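Local coordinates for protein glucose-6-phosphate isomerase (Plasmodium falciparum, PDB 3QKI) that probably catalyses the reversible conversion of alpha-D-glucose 6-phosphate to beta-D-fructose 6-phosphate, an early step of glycolysis, at residues Met188-Tyr191 and Tyr192-Met195; Phe583-Ser586 and Thr587-Leu590; Ser364-Asn367 and Ser368-Asp372; Ser263-Lys266 and Trp267-Lys271. All coordinates share one frame; numbering follows the deposited sequence. Where two conformers were deposited one is given.

Contact 1: Met188-Tyr191 and Tyr192-Met195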
loop_
_atom_site.group_PDB
_atom_site.type_symbol
_atom_site.label_atom_id
_atom_site.label_comp_id
_atom_site.label_asym_id
_atom_site.label_seq_id
_atom_site.Cartn_x
_atom_site.Cartn_y
_atom_site.Cartn_z
ATOM N N MET A 188 -1.650 -15.358 9.111
ATOM C CA MET A 188 -1.894 -16.559 9.899
ATOM C C MET A 188 -2.997 -16.510 10.955
ATOM O O MET A 188 -3.456 -17.571 11.373
ATOM C CB MET A 188 -0.567 -17.038 10.526
ATOM C CG MET A 188 0.517 -17.399 9.498
ATOM S SD MET A 188 -0.081 -18.311 8.023
ATOM C CE MET A 188 -0.837 -19.736 8.820
ATOM N N LYS A 189 -3.355 -15.328 11.448
ATOM C CA LYS A 189 -4.327 -15.239 12.532
ATOM C C LYS A 189 -5.636 -15.991 12.328
ATOM O O LYS A 189 -6.063 -16.697 13.238
ATOM C CB LYS A 189 -4.505 -13.814 13.071
ATOM C CG LYS A 189 -5.298 -12.869 12.155
ATOM C CD LYS A 189 -5.313 -11.453 12.766
ATOM C CE LYS A 189 -6.385 -10.601 12.134
ATOM N NZ LYS A 189 -6.152 -9.150 12.399
ATOM N N TYR A 190 -6.243 -15.882 11.127
ATOM C CA TYR A 190 -7.502 -16.568 10.837
ATOM C C TYR A 190 -7.309 -18.042 10.664
ATOM O O TYR A 190 -8.207 -18.797 11.005
ATOM C CB TYR A 190 -8.280 -15.921 9.679
ATOM C CG TYR A 190 -8.956 -14.652 10.144
ATOM C CD1 TYR A 190 -10.063 -14.700 10.993
ATOM C CD2 TYR A 190 -8.423 -13.402 9.840
ATOM C CE1 TYR A 190 -10.683 -13.537 11.443
ATOM C CE2 TYR A 190 -9.025 -12.226 10.306
ATOM C CZ TYR A 190 -10.165 -12.301 11.096
ATOM O OH TYR A 190 -10.741 -11.144 11.594
ATOM N N TYR A 191 -6.111 -18.481 10.202
ATOM C CA TYR A 191 -5.851 -19.922 10.107
ATOM C C TYR A 191 -5.819 -20.477 11.541
ATOM O O TYR A 191 -6.456 -21.481 11.845
ATOM C CB TYR A 191 -4.541 -20.197 9.370
ATOM C CG TYR A 191 -4.226 -21.671 9.269
ATOM C CD1 TYR A 191 -3.386 -22.286 10.189
ATOM C CD2 TYR A 191 -4.798 -22.460 8.276
ATOM C CE1 TYR A 191 -3.110 -23.652 10.121
ATOM C CE2 TYR A 191 -4.546 -23.834 8.207
ATOM C CZ TYR A 191 -3.704 -24.424 9.136
ATOM O OH TYR A 191 -3.428 -25.763 9.074
ATOM N N TYR A 192 -5.135 -19.758 12.439
ATOM C CA TYR A 192 -5.051 -20.114 13.828
ATOM C C TYR A 192 -6.455 -20.074 14.506
ATOM O O TYR A 192 -6.851 -21.065 15.123
ATOM C CB TYR A 192 -4.040 -19.185 14.499
ATOM C CG TYR A 192 -4.076 -19.190 16.008
ATOM C CD1 TYR A 192 -3.578 -20.277 16.740
ATOM C CD2 TYR A 192 -4.580 -18.101 16.711
ATOM C CE1 TYR A 192 -3.581 -20.265 18.134
ATOM C CE2 TYR A 192 -4.601 -18.088 18.095
ATOM C CZ TYR A 192 -4.097 -19.169 18.806
ATOM O OH TYR A 192 -4.124 -19.119 20.175
ATOM N N TYR A 193 -7.230 -18.987 14.339
ATOM C CA TYR A 193 -8.567 -18.921 14.972
ATOM C C TYR A 193 -9.541 -19.967 14.456
ATOM O O TYR A 193 -10.278 -20.551 15.243
ATOM C CB TYR A 193 -9.263 -17.576 14.771
ATOM C CG TYR A 193 -8.519 -16.323 15.151
ATOM C CD1 TYR A 193 -7.694 -16.287 16.277
ATOM C CD2 TYR A 193 -8.748 -15.126 14.472
ATOM C CE1 TYR A 193 -7.005 -15.126 16.626
ATOM C CE2 TYR A 193 -8.118 -13.951 14.850
ATOM C CZ TYR A 193 -7.237 -13.952 15.916
ATOM O OH TYR A 193 -6.630 -12.759 16.267
ATOM N N ASN A 194 -9.586 -20.149 13.133
ATOM C CA ASN A 194 -10.567 -20.998 12.459
ATOM C C ASN A 194 -10.228 -22.483 12.492
ATOM O O ASN A 194 -11.097 -23.287 12.840
ATOM C CB ASN A 194 -10.822 -20.518 11.013
ATOM C CG ASN A 194 -11.331 -19.096 10.944
ATOM O OD1 ASN A 194 -11.720 -18.500 11.952
ATOM N ND2 ASN A 194 -11.342 -18.522 9.752
ATOM N N MET A 195 -9.000 -22.837 12.069
ATOM C CA MET A 195 -8.533 -24.223 11.986
ATOM C C MET A 195 -8.100 -24.785 13.330
ATOM O O MET A 195 -8.324 -25.955 13.594
ATOM C CB MET A 195 -7.424 -24.357 10.916
ATOM C CG MET A 195 -7.947 -24.707 9.534
ATOM S SD MET A 195 -9.319 -23.693 8.908
ATOM C CE MET A 195 -8.496 -22.350 8.290
#
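M195 lies across the ring of Y191, four residues earlier in helix 179-197, the two side chains meeting at about a right angle. Traced outward, M195 CB comes first: it sits 3.2 Å from Y191 O, the carbonyl that also accepts from M195 N. The same CB stands over one face of the Y191 ring in a CH-pi contact, 4.1 Å from the ring centroid and 14° off the normal. M195 CG follows at 3.8 Å from Y191 CE2. Bends at chi2 (50°) and chi3 (83°) then curl the chain back toward the ring's inner end, bringing SD obliquely to 5.4 Å from the Y191 centroid, a Met-aromatic contact, and the terminal CE to 3.7 Å from Y191 CD2. On another side of the helix, Y193 turns its edge to the face of Y190 in a T-shaped pair with nearly perpendicular planes and centroids 5.4 Å apart; Y190 CD1 and Y193 CD2 touch at 3.7 Å. K189 O lies over one face of the Y193 ring, and K189 CB comes within 3.9 Å of Y193 CZ. The amine of K189 leads elsewhere, to a salt bridge with E186. K189, Y190 and Y193 pack against R233, N232 and Q236 of the second subunit, respectively, whereas N194 is held within its own chain by Y212 and H452. Four backbone bonds, from Y192, Y193, N194 and M195, run beneath these side chains. Dispersion and weakly polar ring contacts thus join the successive turns, while the lysine charge and the asparagine amide are satisfied from outside the two segments.

Contact 2: Phe583-Ser586 and Thr587-Leu590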
loop_
_atom_site.group_PDB
_atom_site.type_symbol
_atom_site.label_atom_id
_atom_site.label_comp_id
_atom_site.label_asym_id
_atom_site.label_seq_id
_atom_site.Cartn_x
_atom_site.Cartn_y
_atom_site.Cartn_z
ATOM N N PHE A 583 19.577 26.726 7.026
ATOM C CA PHE A 583 18.463 26.202 6.246
ATOM C C PHE A 583 18.373 26.931 4.925
ATOM O O PHE A 583 18.654 28.127 4.877
ATOM C CB PHE A 583 17.145 26.330 7.021
ATOM C CG PHE A 583 17.106 25.513 8.291
ATOM C CD1 PHE A 583 17.316 24.138 8.261
ATOM C CD2 PHE A 583 16.892 26.122 9.518
ATOM C CE1 PHE A 583 17.286 23.385 9.436
ATOM C CE2 PHE A 583 16.848 25.369 10.690
ATOM C CZ PHE A 583 17.034 24.003 10.640
ATOM N N ASN A 584 17.956 26.236 3.855
ATOM C CA ASN A 584 17.784 26.867 2.555
ATOM C C ASN A 584 16.585 27.846 2.598
ATOM O O ASN A 584 15.833 27.866 3.583
ATOM C CB ASN A 584 17.684 25.815 1.444
ATOM C CG ASN A 584 16.405 25.008 1.450
ATOM O OD1 ASN A 584 15.289 25.536 1.449
ATOM N ND2 ASN A 584 16.536 23.693 1.475
ATOM N N GLU A 585 16.414 28.649 1.547
ATOM C CA GLU A 585 15.354 29.648 1.502
ATOM C C GLU A 585 13.931 29.103 1.611
ATOM O O GLU A 585 13.084 29.742 2.243
ATOM C CB GLU A 585 15.523 30.577 0.302
ATOM C CG GLU A 585 16.815 31.373 0.317
ATOM C CD GLU A 585 17.094 32.224 1.543
ATOM O OE1 GLU A 585 16.157 32.851 2.087
ATOM O OE2 GLU A 585 18.266 32.248 1.969
ATOM N N SER A 586 13.660 27.912 1.029
ATOM C CA SER A 586 12.313 27.338 1.118
ATOM C C SER A 586 12.013 26.822 2.504
ATOM O O SER A 586 10.925 27.098 3.036
ATOM C CB SER A 586 12.124 26.221 0.100
ATOM O OG SER A 586 12.284 26.758 -1.195
ATOM N N THR A 587 12.968 26.068 3.096
ATOM C CA THR A 587 12.768 25.523 4.440
ATOM C C THR A 587 12.566 26.589 5.480
ATOM O O THR A 587 11.721 26.404 6.358
ATOM C CB THR A 587 13.718 24.401 4.851
ATOM O OG1 THR A 587 14.869 24.374 4.009
ATOM C CG2 THR A 587 13.030 23.055 4.848
ATOM N N LYS A 588 13.255 27.742 5.352
ATOM C CA LYS A 588 13.054 28.871 6.272
ATOM C C LYS A 588 11.600 29.373 6.210
ATOM O O LYS A 588 11.005 29.631 7.253
ATOM C CB LYS A 588 14.033 30.024 5.975
ATOM C CG LYS A 588 15.474 29.717 6.353
ATOM C CD LYS A 588 16.336 30.981 6.310
ATOM C CE LYS A 588 17.098 31.134 5.017
ATOM N NZ LYS A 588 18.008 32.306 5.050
ATOM N N ILE A 589 11.012 29.467 5.011
ATOM C CA ILE A 589 9.628 29.936 4.843
ATOM C C ILE A 589 8.634 28.940 5.500
ATOM O O ILE A 589 7.760 29.352 6.278
ATOM C CB ILE A 589 9.327 30.241 3.339
ATOM C CG1 ILE A 589 10.197 31.438 2.846
ATOM C CG2 ILE A 589 7.820 30.495 3.076
ATOM C CD1 ILE A 589 10.268 31.649 1.338
ATOM N N LEU A 590 8.819 27.636 5.251
ATOM C CA LEU A 590 7.929 26.621 5.819
ATOM C C LEU A 590 8.111 26.395 7.305
ATOM O O LEU A 590 7.126 26.152 7.994
ATOM C CB LEU A 590 7.918 25.308 5.009
ATOM C CG LEU A 590 6.712 25.187 4.073
ATOM C CD1 LEU A 590 6.813 26.137 2.930
ATOM C CD2 LEU A 590 6.605 23.774 3.481
HETATM O O HOH W 1 17.474 23.491 4.638
#
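N584 caps the start of helix 585-595: as the N-cap residue it accepts a bond from T587 N at 2.9 Å through its side-chain OD1. Its CG lies between the backbone N and the carbonyl carbon (chi1 70°), which swings the amide over the first turn; T587 N reaches OD1 in a nearly straight bond, though tilted from the amide plane. The main chain of N584 serves the same turn, its O accepting from K588 N at 3.1 Å. A water accepts from N584 N at 2.9 Å and donates to T587 OG1 at 2.8 Å, spanning the distance that a capping box would bridge directly. T587 was modelled in two conformers, so this link and the bond of its hydroxyl to D477 of the second subunit are both less certain. S586 OG bonds to S69 and S54 of the second subunit, which places the capped end at the dimer interface. K588 runs back past the cap: its CG packs 3.8 Å from F583 CB, and its CE comes 3.4 Å from F583 O. A bend at chi3 (-97°) turns the amine toward E585, whose own chain is folded at chi2, and the two run alongside each other in the same direction. Their salt bridge closes at 3.1 Å, K588 NZ meeting E585 OE2 from above the carboxylate plane, 35° out of it.

Contact 3: Ser364-Asn367 and Ser368-Asp372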
loop_
_atom_site.group_PDB
_atom_site.type_symbol
_atom_site.label_atom_id
_atom_site.label_comp_id
_atom_site.label_asym_id
_atom_site.label_seq_id
_atom_site.Cartn_x
_atom_site.Cartn_y
_atom_site.Cartn_z
ATOM N N SER A 364 12.739 -11.277 -13.045
ATOM C CA SER A 364 12.682 -9.893 -12.578
ATOM C C SER A 364 13.802 -9.055 -13.234
ATOM O O SER A 364 13.543 -7.951 -13.717
ATOM C CB SER A 364 12.811 -9.873 -11.064
ATOM O OG SER A 364 12.768 -8.562 -10.521
ATOM N N PHE A 365 15.034 -9.585 -13.240
ATOM C CA PHE A 365 16.227 -8.980 -13.831
ATOM C C PHE A 365 16.018 -8.761 -15.331
ATOM O O PHE A 365 16.316 -7.687 -15.842
ATOM C CB PHE A 365 17.448 -9.897 -13.564
ATOM C CG PHE A 365 18.721 -9.487 -14.264
ATOM C CD1 PHE A 365 19.484 -8.424 -13.793
ATOM C CD2 PHE A 365 19.163 -10.172 -15.395
ATOM C CE1 PHE A 365 20.670 -8.051 -14.441
ATOM C CE2 PHE A 365 20.327 -9.781 -16.060
ATOM C CZ PHE A 365 21.075 -8.723 -15.580
ATOM N N TYR A 366 15.498 -9.797 -16.034
ATOM C CA TYR A 366 15.210 -9.772 -17.463
ATOM C C TYR A 366 14.192 -8.658 -17.812
ATOM O O TYR A 366 14.475 -7.819 -18.667
ATOM C CB TYR A 366 14.672 -11.154 -17.862
ATOM C CG TYR A 366 14.279 -11.303 -19.312
ATOM C CD1 TYR A 366 15.245 -11.472 -20.304
ATOM C CD2 TYR A 366 12.940 -11.385 -19.685
ATOM C CE1 TYR A 366 14.889 -11.649 -21.638
ATOM C CE2 TYR A 366 12.569 -11.562 -21.021
ATOM C CZ TYR A 366 13.550 -11.705 -21.992
ATOM O OH TYR A 366 13.188 -11.889 -23.302
ATOM N N ASN A 367 13.043 -8.628 -17.111
ATOM C CA ASN A 367 12.007 -7.599 -17.319
ATOM C C ASN A 367 12.519 -6.206 -17.085
ATOM O O ASN A 367 12.225 -5.302 -17.876
ATOM C CB ASN A 367 10.792 -7.866 -16.438
ATOM C CG ASN A 367 9.973 -9.024 -16.927
ATOM O OD1 ASN A 367 10.030 -9.380 -18.095
ATOM N ND2 ASN A 367 9.211 -9.649 -16.036
ATOM N N SER A 368 13.297 -6.021 -16.025
ATOM C CA SER A 368 13.832 -4.695 -15.702
ATOM C C SER A 368 14.940 -4.266 -16.679
ATOM O O SER A 368 14.906 -3.145 -17.189
ATOM C CB SER A 368 14.347 -4.666 -14.264
ATOM O OG SER A 368 15.047 -3.456 -13.982
ATOM N N HIS A 369 15.941 -5.145 -16.918
ATOM C CA HIS A 369 17.056 -4.782 -17.782
ATOM C C HIS A 369 16.782 -4.722 -19.270
ATOM O O HIS A 369 17.228 -3.787 -19.924
ATOM C CB HIS A 369 18.313 -5.618 -17.475
ATOM C CG HIS A 369 19.070 -5.092 -16.298
ATOM N ND1 HIS A 369 20.372 -4.640 -16.425
ATOM C CD2 HIS A 369 18.665 -4.906 -15.016
ATOM C CE1 HIS A 369 20.718 -4.196 -15.229
ATOM N NE2 HIS A 369 19.724 -4.331 -14.351
ATOM N N PHE A 370 16.077 -5.715 -19.805
ATOM C CA PHE A 370 15.844 -5.849 -21.242
ATOM C C PHE A 370 14.534 -5.263 -21.780
ATOM O O PHE A 370 14.448 -4.946 -22.966
ATOM C CB PHE A 370 16.109 -7.295 -21.681
ATOM C CG PHE A 370 17.459 -7.743 -21.182
ATOM C CD1 PHE A 370 18.626 -7.159 -21.666
ATOM C CD2 PHE A 370 17.566 -8.652 -20.137
ATOM C CE1 PHE A 370 19.867 -7.502 -21.137
ATOM C CE2 PHE A 370 18.811 -9.003 -19.619
ATOM C CZ PHE A 370 19.950 -8.410 -20.108
ATOM N N PHE A 371 13.563 -5.036 -20.909
ATOM C CA PHE A 371 12.281 -4.449 -21.317
ATOM C C PHE A 371 12.068 -3.097 -20.669
ATOM O O PHE A 371 11.103 -2.402 -20.998
ATOM C CB PHE A 371 11.134 -5.406 -20.977
ATOM C CG PHE A 371 10.992 -6.533 -21.958
ATOM C CD1 PHE A 371 11.818 -7.652 -21.886
ATOM C CD2 PHE A 371 10.024 -6.488 -22.954
ATOM C CE1 PHE A 371 11.698 -8.692 -22.809
ATOM C CE2 PHE A 371 9.888 -7.543 -23.864
ATOM C CZ PHE A 371 10.739 -8.628 -23.797
ATOM N N ASP A 372 12.957 -2.734 -19.728
ATOM C CA ASP A 372 12.910 -1.484 -18.979
ATOM C C ASP A 372 11.627 -1.345 -18.149
ATOM O O ASP A 372 11.074 -0.240 -18.001
ATOM C CB ASP A 372 13.210 -0.275 -19.894
ATOM C CG ASP A 372 14.001 0.822 -19.219
ATOM O OD1 ASP A 372 13.618 1.990 -19.362
ATOM O OD2 ASP A 372 15.032 0.507 -18.571
#
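F365 and H369 stack face to face, their planes inclined by 27° and their ring centroids 4.5 Å apart, with F365 CE1 over the centre of the imidazole. F365 can reach along helix 356-371 because its CG is anti to the backbone N (chi1 173°). The same phenyl receives F370 differently: the edge of F370 points at the face of F365 in an offset edge-to-face pair, its plane turned by 83°, and F365 CE2 meets F370 CE2 at 3.9 Å. Y366 continues the cluster with two oblique neighbours. Its CD1 touches F370 CD2 at 3.7 Å, the side chains crossing at about a right angle, and its CE2 approaches F371 CE1 at 3.5 Å. Beneath the rings, H369 N bonds to F365 O at 2.8 Å and F370 N to Y366 O at 2.9 Å. The next bond, F371 N to N367 O, is weak, and D372 leaves helical geometry with positive phi. Around the cluster, Y84 stacks on F365, while L32 and S36 of helix 27-39 pack against F370. Both imidazole nitrogens are engaged, H369 NE2 with N414 O and ND1 with Y29 OH; Y366 OH bonds to R72 O. The cluster is therefore apolar at its centre and hydrogen-bonded at its rim: bonds at both nitrogens of H369 would hold the ring's rotation, keeping its face toward F365.

Contact 4: Ser263-Lys266 and Trp267-Lys271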
loop_
_atom_site.group_PDB
_atom_site.type_symbol
_atom_site.label_atom_id
_atom_site.label_comp_id
_atom_site.label_asym_id
_atom_site.label_seq_id
_atom_site.Cartn_x
_atom_site.Cartn_y
_atom_site.Cartn_z
ATOM N N SER A 263 6.828 6.633 25.660
ATOM C CA SER A 263 5.428 7.042 25.659
ATOM C C SER A 263 4.511 5.920 26.163
ATOM O O SER A 263 3.615 6.174 26.966
ATOM C CB SER A 263 5.018 7.521 24.264
ATOM O OG SER A 263 5.838 8.595 23.823
ATOM N N ILE A 264 4.762 4.681 25.721
ATOM C CA ILE A 264 3.963 3.530 26.137
ATOM C C ILE A 264 4.248 3.148 27.595
ATOM O O ILE A 264 3.327 2.716 28.297
ATOM C CB ILE A 264 4.004 2.357 25.120
ATOM C CG1 ILE A 264 3.316 2.774 23.791
ATOM C CG2 ILE A 264 3.395 1.045 25.680
ATOM C CD1 ILE A 264 1.765 3.094 23.880
ATOM N N LYS A 265 5.486 3.365 28.055
ATOM C CA LYS A 265 5.850 3.122 29.452
ATOM C C LYS A 265 5.092 4.144 30.341
ATOM O O LYS A 265 4.597 3.760 31.393
ATOM C CB LYS A 265 7.362 3.233 29.661
ATOM C CG LYS A 265 7.813 2.879 31.075
ATOM C CD LYS A 265 9.309 3.107 31.198
ATOM C CE LYS A 265 9.849 2.593 32.494
ATOM N NZ LYS A 265 11.243 3.070 32.705
ATOM N N LYS A 266 4.971 5.419 29.888
ATOM C CA LYS A 266 4.201 6.451 30.582
ATOM C C LYS A 266 2.719 6.028 30.638
ATOM O O LYS A 266 2.111 6.142 31.697
ATOM C CB LYS A 266 4.327 7.817 29.879
ATOM C CG LYS A 266 5.674 8.499 30.083
ATOM C CD LYS A 266 5.688 9.404 31.283
ATOM C CE LYS A 266 7.098 9.817 31.658
ATOM N NZ LYS A 266 7.658 10.833 30.726
ATOM N N TRP A 267 2.160 5.497 29.522
ATOM C CA TRP A 267 0.774 5.012 29.464
ATOM C C TRP A 267 0.587 3.826 30.441
ATOM O O TRP A 267 -0.392 3.821 31.200
ATOM C CB TRP A 267 0.391 4.619 28.029
ATOM C CG TRP A 267 -0.934 3.912 27.897
ATOM C CD1 TRP A 267 -2.180 4.479 27.950
ATOM C CD2 TRP A 267 -1.139 2.509 27.693
ATOM N NE1 TRP A 267 -3.146 3.516 27.805
ATOM C CE2 TRP A 267 -2.537 2.297 27.615
ATOM C CE3 TRP A 267 -0.275 1.399 27.600
ATOM C CZ2 TRP A 267 -3.090 1.037 27.372
ATOM C CZ3 TRP A 267 -0.827 0.143 27.361
ATOM C CH2 TRP A 267 -2.219 -0.031 27.261
ATOM N N LEU A 268 1.530 2.842 30.435
ATOM C CA LEU A 268 1.460 1.710 31.378
ATOM C C LEU A 268 1.463 2.227 32.838
ATOM O O LEU A 268 0.689 1.730 33.658
ATOM C CB LEU A 268 2.646 0.726 31.217
ATOM C CG LEU A 268 2.666 -0.242 30.033
ATOM C CD1 LEU A 268 3.956 -1.083 30.086
ATOM C CD2 LEU A 268 1.435 -1.170 30.025
ATOM N N SER A 269 2.319 3.228 33.138
ATOM C CA SER A 269 2.511 3.808 34.475
ATOM C C SER A 269 1.343 4.641 35.000
ATOM O O SER A 269 1.359 5.050 36.155
ATOM C CB SER A 269 3.811 4.601 34.548
ATOM O OG SER A 269 4.897 3.733 34.276
ATOM N N LEU A 270 0.333 4.885 34.176
ATOM C CA LEU A 270 -0.878 5.568 34.613
ATOM C C LEU A 270 -1.630 4.631 35.577
ATOM O O LEU A 270 -2.316 5.105 36.478
ATOM C CB LEU A 270 -1.779 5.930 33.410
ATOM C CG LEU A 270 -1.214 6.977 32.433
ATOM C CD1 LEU A 270 -2.082 7.097 31.222
ATOM C CD2 LEU A 270 -1.068 8.349 33.073
ATOM N N LYS A 271 -1.446 3.311 35.414
ATOM C CA LYS A 271 -2.094 2.279 36.231
ATOM C C LYS A 271 -1.099 1.378 36.948
ATOM O O LYS A 271 -1.395 0.960 38.062
ATOM C CB LYS A 271 -3.034 1.408 35.372
ATOM C CG LYS A 271 -4.214 2.161 34.753
ATOM C CD LYS A 271 -5.530 1.498 35.152
ATOM C CE LYS A 271 -6.302 0.991 33.977
ATOM N NZ LYS A 271 -7.268 -0.067 34.376
#
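S269 grips the carbonyl of K265 twice, S269 N and S269 OG each donating to K265 O at 2.9 Å, one from above and one from below the carbonyl plane. The hydroxyl can bend back in this way because S269 OG lies beside its own backbone N (chi1 -61°). Other main-chain bonds continue helix 255-268 upstream: W267 N to S263 O at 3.0 Å and L268 N to I264 O at 2.8 Å. Apolar contact is lighter. I264 and W267 project together from the helix, and I264 CG2 approaches W267 CE3 at 4.2 Å, while I264 O lies at the edge of the indole, near its plane. Both side chains face into the domain, against I235 of helix 228-235 and against strand 243-248 of the parallel sheet; L268 joins them on V245. The helix follows the loop holding S249, K250, T251 and T254, which bind fructose 6-phosphate, and this contact lies toward its C-terminal part. The amine of K265 finds its partner outside the two segments, at the carbonyl and ring of F295, while K266 and L270 pack on F457 and F208 of the second subunit, respectively. A carbonyl held by both donors of one serine thus joins successive turns through polar bonds, whereas the tryptophan and isoleucine bind the helix to the sheet.

Each contact sits within a single helix, and the four belong to four different helices; none touches another. Contacts 1 and 3 are largely buried and rest on rings, with methionine-tyrosine and tyrosine-tyrosine pairs in contact 1 and a phenylalanine-histidine-tyrosine cluster in contact 3. Contacts 2 and 4 lie farther from the chain's centre, are partly exposed, and rely more on polar grips: an N-cap with a salt bridge at the start of helix 585-595, a serine doubly bonded to a carbonyl near the end of helix 255-268. Contacts 1, 2 and 4 all meet the second subunit, whereas no other chain of the dimer touches contact 3. Contacts 1 and 3 flank the chain's centre, their own centres about 38 Å apart.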